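Local coordinates for protein SusD homolog (Bacteroides thetaiotaomicron VPI-5482, PDB 3FDH) that probably binds glycans at the bacterial outer membrane, as a SusD/RagB-family protein of a gut Bacteroides, at residues Trp194-Tyr199 / Ser230-Asp235; Asp225-Ser230 / Glu337-Lys342. All blocks are in the same frame, centred on the assembly; numbering follows the deposited sequence.

Contact 1: Trp194-Tyr199 / Ser230-Asp235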
ATOM      1  N   TRP A 194      -2.211  -5.138 -18.215  1.00 29.12           N
ATOM      2  CA  TRP A 194      -2.048  -3.731 -17.852  1.00 28.51           C
ATOM      3  C   TRP A 194      -3.397  -3.027 -17.879  1.00 28.06           C
ATOM      4  O   TRP A 194      -3.696  -2.172 -17.049  1.00 28.67           O
ATOM      5  CB  TRP A 194      -1.064  -2.981 -18.755  1.00 28.33           C
ATOM      6  CG  TRP A 194       0.375  -3.161 -18.363  1.00 27.48           C
ATOM      7  CD1 TRP A 194       1.222  -4.153 -18.776  1.00 27.62           C
ATOM      8  CD2 TRP A 194       1.133  -2.328 -17.489  1.00 23.77           C
ATOM      9  NE1 TRP A 194       2.470  -3.984 -18.205  1.00 27.37           N
ATOM     10  CE2 TRP A 194       2.442  -2.861 -17.429  1.00 26.22           C
ATOM     11  CE3 TRP A 194       0.854  -1.146 -16.792  1.00 29.44           C
ATOM     12  CZ2 TRP A 194       3.440  -2.286 -16.691  1.00 26.60           C
ATOM     13  CZ3 TRP A 194       1.857  -0.577 -16.045  1.00 29.90           C
ATOM     14  CH2 TRP A 194       3.135  -1.146 -15.996  1.00 27.92           C
ATOM     15  N   LEU A 195      -4.216  -3.414 -18.835  1.00 28.93           N
ATOM     16  CA  LEU A 195      -5.521  -2.781 -19.021  1.00 30.05           C
ATOM     17  C   LEU A 195      -6.361  -3.091 -17.776  1.00 29.86           C
ATOM     18  O   LEU A 195      -7.042  -2.231 -17.213  1.00 29.79           O
ATOM     19  CB  LEU A 195      -6.170  -3.277 -20.330  1.00 30.45           C
ATOM     20  CG  LEU A 195      -7.396  -2.540 -20.852  1.00 37.69           C
ATOM     21  CD1 LEU A 195      -7.062  -1.092 -21.184  1.00 39.31           C
ATOM     22  CD2 LEU A 195      -7.845  -3.277 -22.103  1.00 39.48           C
ATOM     23  N   LYS A 196      -6.265  -4.333 -17.321  1.00 30.01           N
ATOM     24  CA  LYS A 196      -6.982  -4.745 -16.086  1.00 29.48           C
ATOM     25  C   LYS A 196      -6.505  -3.951 -14.875  1.00 29.13           C
ATOM     26  O   LYS A 196      -7.288  -3.553 -14.009  1.00 30.68           O
ATOM     27  CB  LYS A 196      -6.820  -6.230 -15.817  1.00 30.38           C
ATOM     28  CG  LYS A 196      -7.587  -7.090 -16.740  1.00 29.91           C
ATOM     29  CD  LYS A 196      -7.392  -8.538 -16.400  1.00 32.47           C
ATOM     30  CE  LYS A 196      -8.258  -9.413 -17.248  1.00 35.60           C
ATOM     31  NZ  LYS A 196      -7.850 -10.837 -17.075  1.00 35.40           N
ATOM     32  N   PHE A 197      -5.197  -3.754 -14.831  1.00 27.55           N
ATOM     33  CA  PHE A 197      -4.530  -2.987 -13.769  1.00 27.75           C
ATOM     34  C   PHE A 197      -5.046  -1.541 -13.829  1.00 28.68           C
ATOM     35  O   PHE A 197      -5.432  -0.948 -12.812  1.00 27.68           O
ATOM     36  CB  PHE A 197      -2.993  -3.096 -13.926  1.00 27.75           C
ATOM     37  CG  PHE A 197      -2.171  -2.322 -12.921  1.00 28.05           C
ATOM     38  CD1 PHE A 197      -2.629  -2.067 -11.619  1.00 26.80           C
ATOM     39  CD2 PHE A 197      -0.875  -1.932 -13.256  1.00 28.02           C
ATOM     40  CE1 PHE A 197      -1.830  -1.342 -10.698  1.00 21.67           C
ATOM     41  CE2 PHE A 197      -0.073  -1.242 -12.347  1.00 29.60           C
ATOM     42  CZ  PHE A 197      -0.545  -0.988 -11.061  1.00 26.10           C
ATOM     43  N   ALA A 198      -5.117  -0.976 -15.029  1.00 30.50           N
ATOM     44  CA  ALA A 198      -5.613   0.428 -15.158  1.00 28.23           C
ATOM     45  C   ALA A 198      -7.049   0.565 -14.604  1.00 27.79           C
ATOM     46  O   ALA A 198      -7.381   1.515 -13.917  1.00 26.91           O
ATOM     47  CB  ALA A 198      -5.565   0.901 -16.619  1.00 27.47           C
ATOM     48  N   TYR A 199      -7.898  -0.402 -14.905  1.00 28.16           N
ATOM     49  CA  TYR A 199      -9.292  -0.383 -14.411  1.00 27.99           C
ATOM     50  C   TYR A 199      -9.345  -0.591 -12.928  1.00 27.22           C
ATOM     51  O   TYR A 199     -10.211  -0.069 -12.243  1.00 30.19           O
ATOM     52  CB  TYR A 199     -10.186  -1.426 -15.105  1.00 27.65           C
ATOM     53  CG  TYR A 199     -10.716  -0.905 -16.408  1.00 28.96           C
ATOM     54  CD1 TYR A 199     -11.656   0.127 -16.437  1.00 29.52           C
ATOM     55  CD2 TYR A 199     -10.271  -1.419 -17.609  1.00 31.46           C
ATOM     56  CE1 TYR A 199     -12.123   0.630 -17.616  1.00 33.68           C
ATOM     57  CE2 TYR A 199     -10.759  -0.931 -18.819  1.00 31.98           C
ATOM     58  CZ  TYR A 199     -11.673   0.090 -18.810  1.00 34.52           C
ATOM     59  OH  TYR A 199     -12.141   0.566 -20.011  1.00 36.52           O
ATOM     60  N   SER A 230     -11.305  -5.600 -14.457  1.00 29.15           N
ATOM     61  CA  SER A 230      -9.997  -5.737 -13.858  1.00 27.90           C
ATOM     62  C   SER A 230      -9.616  -7.181 -13.571  1.00 29.34           C
ATOM     63  O   SER A 230     -10.062  -8.095 -14.248  1.00 29.92           O
ATOM     64  CB  SER A 230      -9.939  -4.879 -12.620  1.00 26.74           C
ATOM     65  OG  SER A 230      -8.624  -4.790 -12.106  1.00 28.71           O
ATOM     66  N   PHE A 231      -8.785  -7.362 -12.556  1.00 29.78           N
ATOM     67  CA  PHE A 231      -8.239  -8.676 -12.191  1.00 29.97           C
ATOM     68  C   PHE A 231      -9.308  -9.724 -11.981  1.00 30.40           C
ATOM     69  O   PHE A 231     -10.266  -9.492 -11.284  1.00 29.94           O
ATOM     70  CB  PHE A 231      -7.400  -8.611 -10.906  1.00 29.81           C
ATOM     71  CG  PHE A 231      -6.452  -7.419 -10.824  1.00 30.57           C
ATOM     72  CD1 PHE A 231      -5.650  -7.069 -11.911  1.00 29.42           C
ATOM     73  CD2 PHE A 231      -6.250  -6.777  -9.621  1.00 32.85           C
ATOM     74  CE1 PHE A 231      -4.743  -6.019 -11.837  1.00 31.35           C
ATOM     75  CE2 PHE A 231      -5.331  -5.702  -9.516  1.00 30.09           C
ATOM     76  CZ  PHE A 231      -4.562  -5.341 -10.660  1.00 28.37           C
ATOM     77  N   THR A 232      -9.089 -10.901 -12.561  1.00 31.59           N
ATOM     78  CA  THR A 232     -10.036 -12.018 -12.479  1.00 34.24           C
ATOM     79  C   THR A 232      -9.589 -13.017 -11.413  1.00 33.71           C
ATOM     80  O   THR A 232     -10.352 -13.886 -10.994  1.00 34.37           O
ATOM     81  CB  THR A 232     -10.135 -12.775 -13.814  1.00 35.20           C
ATOM     82  OG1 THR A 232      -8.895 -13.426 -14.081  1.00 42.69           O
ATOM     83  CG2 THR A 232     -10.440 -11.839 -14.963  1.00 37.22           C
ATOM     84  N   SER A 233      -8.331 -12.876 -11.013  1.00 32.52           N
ATOM     85  CA  SER A 233      -7.703 -13.697  -9.976  1.00 32.67           C
ATOM     86  C   SER A 233      -6.388 -13.075  -9.541  1.00 31.37           C
ATOM     87  O   SER A 233      -5.948 -12.073 -10.092  1.00 33.21           O
ATOM     88  CB  SER A 233      -7.387 -15.104 -10.470  1.00 34.99           C
ATOM     89  OG  SER A 233      -6.314 -15.047 -11.389  1.00 31.59           O
ATOM     90  N   ALA A 234      -5.767 -13.694  -8.550  1.00 30.28           N
ATOM     91  CA  ALA A 234      -4.480 -13.212  -8.050  1.00 30.63           C
ATOM     92  C   ALA A 234      -3.449 -13.283  -9.177  1.00 31.49           C
ATOM     93  O   ALA A 234      -2.467 -12.548  -9.224  1.00 34.04           O
ATOM     94  CB  ALA A 234      -4.026 -14.000  -6.840  1.00 29.83           C
ATOM     95  N   ASP A 235      -3.694 -14.150 -10.132  1.00 32.84           N
ATOM     96  CA  ASP A 235      -2.735 -14.279 -11.214  1.00 34.52           C
ATOM     97  C   ASP A 235      -2.699 -13.052 -12.080  1.00 34.74           C
ATOM     98  O   ASP A 235      -1.735 -12.809 -12.792  1.00 36.98           O
ATOM     99  CB  ASP A 235      -3.010 -15.520 -12.041  1.00 36.58           C
ATOM    100  CG  ASP A 235      -2.691 -16.771 -11.286  1.00 44.96           C
ATOM    101  OD1 ASP A 235      -1.860 -16.679 -10.346  1.00 50.91           O
ATOM    102  OD2 ASP A 235      -3.262 -17.836 -11.624  1.00 51.10           O
TER

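Contact 2: Asp225-Ser230 / Glu337-Lys342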
ATOM      1  N   ASP A 225     -18.177  -1.626 -12.036  1.00 29.55           N
ATOM      2  CA  ASP A 225     -17.911  -1.779 -13.467  1.00 30.41           C
ATOM      3  C   ASP A 225     -16.408  -1.933 -13.717  1.00 30.15           C
ATOM      4  O   ASP A 225     -15.975  -2.819 -14.446  1.00 30.59           O
ATOM      5  CB  ASP A 225     -18.459  -0.569 -14.230  1.00 29.84           C
ATOM      6  CG  ASP A 225     -18.212  -0.641 -15.723  1.00 35.38           C
ATOM      7  OD1 ASP A 225     -18.447  -1.689 -16.351  1.00 35.40           O
ATOM      8  OD2 ASP A 225     -17.825   0.397 -16.276  1.00 33.80           O
ATOM      9  N   TYR A 226     -15.638  -1.062 -13.090  1.00 29.40           N
ATOM     10  CA  TYR A 226     -14.177  -1.071 -13.238  1.00 28.43           C
ATOM     11  C   TYR A 226     -13.620  -2.399 -12.723  1.00 29.39           C
ATOM     12  O   TYR A 226     -12.733  -2.978 -13.321  1.00 29.50           O
ATOM     13  CB  TYR A 226     -13.511   0.076 -12.482  1.00 28.69           C
ATOM     14  CG  TYR A 226     -13.928   1.446 -12.966  1.00 29.79           C
ATOM     15  CD1 TYR A 226     -14.281   1.661 -14.291  1.00 29.99           C
ATOM     16  CD2 TYR A 226     -13.925   2.532 -12.111  1.00 31.49           C
ATOM     17  CE1 TYR A 226     -14.673   2.914 -14.726  1.00 32.84           C
ATOM     18  CE2 TYR A 226     -14.303   3.796 -12.562  1.00 27.88           C
ATOM     19  CZ  TYR A 226     -14.665   3.974 -13.849  1.00 32.29           C
ATOM     20  OH  TYR A 226     -15.029   5.242 -14.256  1.00 32.56           O
ATOM     21  N   VAL A 227     -14.152  -2.864 -11.603  1.00 29.74           N
ATOM     22  CA  VAL A 227     -13.733  -4.162 -11.063  1.00 29.78           C
ATOM     23  C   VAL A 227     -13.985  -5.258 -12.073  1.00 30.93           C
ATOM     24  O   VAL A 227     -13.191  -6.192 -12.223  1.00 30.70           O
ATOM     25  CB  VAL A 227     -14.470  -4.527  -9.745  1.00 30.01           C
ATOM     26  CG1 VAL A 227     -14.298  -5.984  -9.407  1.00 32.76           C
ATOM     27  CG2 VAL A 227     -13.995  -3.650  -8.586  1.00 25.82           C
ATOM     28  N   SER A 228     -15.119  -5.163 -12.753  1.00 30.09           N
ATOM     29  CA  SER A 228     -15.497  -6.215 -13.693  1.00 29.72           C
ATOM     30  C   SER A 228     -14.526  -6.269 -14.864  1.00 29.37           C
ATOM     31  O   SER A 228     -14.392  -7.264 -15.538  1.00 28.61           O
ATOM     32  CB  SER A 228     -16.932  -6.032 -14.224  1.00 30.71           C
ATOM     33  OG  SER A 228     -17.047  -4.927 -15.140  1.00 27.65           O
ATOM     34  N   LYS A 229     -13.840  -5.174 -15.074  1.00 28.54           N
ATOM     35  CA  LYS A 229     -12.902  -5.078 -16.184  0.50 29.36           C
ATOM     36  C   LYS A 229     -11.456  -5.187 -15.711  1.00 30.01           C
ATOM     37  O   LYS A 229     -10.509  -4.925 -16.467  1.00 28.52           O
ATOM     38  CB  LYS A 229     -13.136  -3.770 -16.940  0.50 29.83           C
ATOM     39  CG  LYS A 229     -14.472  -3.749 -17.695  0.50 30.07           C
ATOM     40  CD  LYS A 229     -14.714  -2.430 -18.431  0.50 30.47           C
ATOM     41  CE  LYS A 229     -16.026  -2.452 -19.235  0.50 30.81           C
ATOM     42  NZ  LYS A 229     -17.263  -2.633 -18.410  0.50 28.43           N
ATOM     43  N   SER A 230     -11.305  -5.600 -14.457  1.00 29.15           N
ATOM     44  CA  SER A 230      -9.997  -5.737 -13.858  1.00 27.90           C
ATOM     45  C   SER A 230      -9.616  -7.181 -13.571  1.00 29.34           C
ATOM     46  O   SER A 230     -10.062  -8.095 -14.248  1.00 29.92           O
ATOM     47  CB  SER A 230      -9.939  -4.879 -12.620  1.00 26.74           C
ATOM     48  OG  SER A 230      -8.624  -4.790 -12.106  1.00 28.71           O
ATOM     49  N   GLU A 337      -7.370  -6.707  -2.692  1.00 29.98           N
ATOM     50  CA  GLU A 337      -7.779  -5.301  -2.553  1.00 29.53           C
ATOM     51  C   GLU A 337      -8.940  -5.018  -3.501  1.00 29.93           C
ATOM     52  O   GLU A 337      -9.911  -4.345  -3.160  1.00 31.55           O
ATOM     53  CB  GLU A 337      -6.648  -4.296  -2.842  1.00 30.06           C
ATOM     54  CG  GLU A 337      -7.181  -2.898  -2.859  1.00 29.18           C
ATOM     55  CD  GLU A 337      -6.204  -1.818  -3.288  1.00 32.03           C
ATOM     56  OE1 GLU A 337      -4.967  -2.015  -3.354  1.00 32.28           O
ATOM     57  OE2 GLU A 337      -6.710  -0.754  -3.625  1.00 30.53           O
ATOM     58  N   LEU A 338      -8.861  -5.564  -4.692  1.00 30.20           N
ATOM     59  CA  LEU A 338      -9.913  -5.291  -5.686  1.00 29.89           C
ATOM     60  C   LEU A 338     -11.248  -5.894  -5.229  1.00 29.18           C
ATOM     61  O   LEU A 338     -12.334  -5.344  -5.427  1.00 29.74           O
ATOM     62  CB  LEU A 338      -9.502  -5.837  -7.057  1.00 29.26           C
ATOM     63  CG  LEU A 338     -10.402  -5.476  -8.222  1.00 25.39           C
ATOM     64  CD1 LEU A 338     -10.193  -4.037  -8.619  1.00 28.18           C
ATOM     65  CD2 LEU A 338     -10.133  -6.469  -9.392  1.00 27.83           C
HETATM   66  N   MSE A 339     -11.158  -7.026  -4.587  1.00 28.90           N
HETATM   67  CA  MSE A 339     -12.385  -7.712  -4.118  1.00 31.32           C
HETATM   68  C   MSE A 339     -12.978  -7.013  -2.918  1.00 30.45           C
HETATM   69  O   MSE A 339     -14.196  -7.064  -2.706  1.00 29.36           O
HETATM   70  CB  MSE A 339     -12.143  -9.204  -3.829  1.00 30.91           C
HETATM   71  CG  MSE A 339     -11.783 -10.034  -5.088  1.00 27.98           C
HETATM   72 SE   MSE A 339     -13.136  -9.963  -6.487  0.75 26.11          SE
HETATM   73  CE  MSE A 339     -12.564  -8.579  -7.542  1.00 25.06           C
ATOM     74  N   PHE A 340     -12.111  -6.353  -2.155  1.00 28.80           N
ATOM     75  CA  PHE A 340     -12.532  -5.559  -0.995  1.00 28.98           C
ATOM     76  C   PHE A 340     -13.183  -4.271  -1.469  1.00 29.01           C
ATOM     77  O   PHE A 340     -14.080  -3.713  -0.819  1.00 29.05           O
ATOM     78  CB  PHE A 340     -11.389  -5.277  -0.023  1.00 28.94           C
ATOM     79  CG  PHE A 340     -11.050  -6.431   0.880  1.00 27.64           C
ATOM     80  CD1 PHE A 340     -11.961  -6.865   1.854  1.00 29.22           C
ATOM     81  CD2 PHE A 340      -9.826  -7.062   0.794  1.00 27.60           C
ATOM     82  CE1 PHE A 340     -11.679  -7.940   2.683  1.00 26.42           C
ATOM     83  CE2 PHE A 340      -9.543  -8.147   1.620  1.00 25.51           C
ATOM     84  CZ  PHE A 340     -10.476  -8.564   2.590  1.00 30.90           C
ATOM     85  N   LEU A 341     -12.744  -3.805  -2.628  1.00 27.05           N
ATOM     86  CA  LEU A 341     -13.350  -2.614  -3.219  1.00 27.17           C
ATOM     87  C   LEU A 341     -14.725  -2.971  -3.697  1.00 28.95           C
ATOM     88  O   LEU A 341     -15.700  -2.234  -3.537  1.00 30.09           O
ATOM     89  CB  LEU A 341     -12.498  -2.035  -4.347  1.00 25.40           C
ATOM     90  CG  LEU A 341     -11.313  -1.172  -3.929  1.00 28.46           C
ATOM     91  CD1 LEU A 341     -10.277  -0.986  -5.052  1.00 27.19           C
ATOM     92  CD2 LEU A 341     -11.871   0.143  -3.423  1.00 30.11           C
ATOM     93  N   LYS A 342     -14.805  -4.131  -4.307  1.00 29.05           N
ATOM     94  CA  LYS A 342     -16.086  -4.641  -4.845  1.00 30.20           C
ATOM     95  C   LYS A 342     -17.096  -4.822  -3.704  1.00 30.76           C
ATOM     96  O   LYS A 342     -18.244  -4.401  -3.766  1.00 31.58           O
ATOM     97  CB  LYS A 342     -15.865  -5.985  -5.490  1.00 29.27           C
ATOM     98  CG  LYS A 342     -17.119  -6.566  -6.200  1.00 32.56           C
ATOM     99  CD  LYS A 342     -16.814  -7.831  -6.963  1.00 31.54           C
ATOM    100  CE  LYS A 342     -18.082  -8.409  -7.547  1.00 35.97           C
ATOM    101  NZ  LYS A 342     -17.860  -9.626  -8.400  1.00 36.99           N
TER

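Contact 1: Trp194-Tyr199 / Ser230-Asp235
The backbones come almost into touch where the loop 230-235 meets the helical turn 194-199: the CA atoms of Lys196 and Ser230 are 3.9 Å apart, after which the loop swings away from the helix. Ser230 OG donates a 2.6 Å hydrogen bond to Lys196 O, arriving from above the carbonyl plane, 45° out of it. With OG anti to the backbone N (chi1 -170°), the same oxygen also sits over one face of the Phe231 ring, near its rim. The Phe231 and Phe197 side chains run abreast, and Phe231 CE1 approaches Phe197 CA to 3.6 Å. The extended Lys196 chain runs alongside the loop backbone, CD resting 3.5 Å from Ser230 O, and carries NZ past the Thr232 methyl to a salt bridge with Asp236, which also accepts from Thr232 OG1. Replacing Lys196 with an alanine would probably leave Asp236 without its positive mate and uncover the Ser230 carbonyl. In the largely helical SusD-like fold, the contact ties the loop after helix 216-228 to helix 191-208. Phe197 continues inward onto Val114 and Met115 of helix 106-127, Phe231 packs on Tyr335 and Leu338 of helix 335-348, and the loop leads on to strand 238-240.

Contact 2: Asp225-Ser230 / Glu337-Lys342
Val227 and Leu338 meet with branched alkyl groups, and no ring enters between them. The flat groups nearby have other neighbours: Tyr226 turns to helix 191-208 and Phe340 to helices 412-423 and 354-379, so no aromatic face or edge takes part.

Val227 sits at the centre of the contact, and its two methyls have separate partners. CG1, anti to the backbone N (chi1 165°), reaches the terminal methyl of Met339, present as selenomethionine, with CE at 3.6 Å from Val227 CG1. That residue starts out away from Val227, but bends at chi2 (-58°) and chi3 bring CE round. The Lys342 chain passes roughly perpendicular to the valine, its CD 4.0 Å from Val227 CG1. The other methyl, Val227 CG2, lies 3.8 Å from Leu338 CD1 as the two side chains run antiparallel alongside one another. The second branch of Leu338 turns to the loop just after helix 216-228, CD2 coming to 3.6 Å from Ser230 CB. A backbone bond of 3.0 Å from Ser230 N to Val227 O holds this serine close to the valine, and Leu338 also touches Phe231, the next residue of the loop.

The contact is almost wholly apolar and joins the end of helix 216-228 and the start of its following loop to helix 335-348, elements far apart in sequence within the SusD-like fold, whose family is grouped with the TPR proteins. Methyl and methylene groups do most of the touching, and the one polar side-chain atom lying against the leucine, Ser230 OG, has its hydrogen-bond partner in Lys196. Cohesion across 225-230 and 337-342 therefore rests on van der Waals fit and burial, with 223 Å² covered, rather than on directional bonds.

Overall arrangement
Ser230 belongs to both contacts, and their centres lie about 9 Å apart, on the same side of the chain's centre. Its side chain bridges helices 191-208 and 335-348. Other atoms knit the sites together: Phe231 N lies 3.6 Å from Leu338 CD2, Lys196 CG lies 3.6 Å from Lys229 O, and Tyr199 O is 3.3 Å from Tyr226 CB. Helices 191-208 and 216-228 follow each other in sequence, whereas helix 335-348 comes in from over a hundred residues later. Together contacts 1 and 2 join these three helices within the helical SusD-like fold.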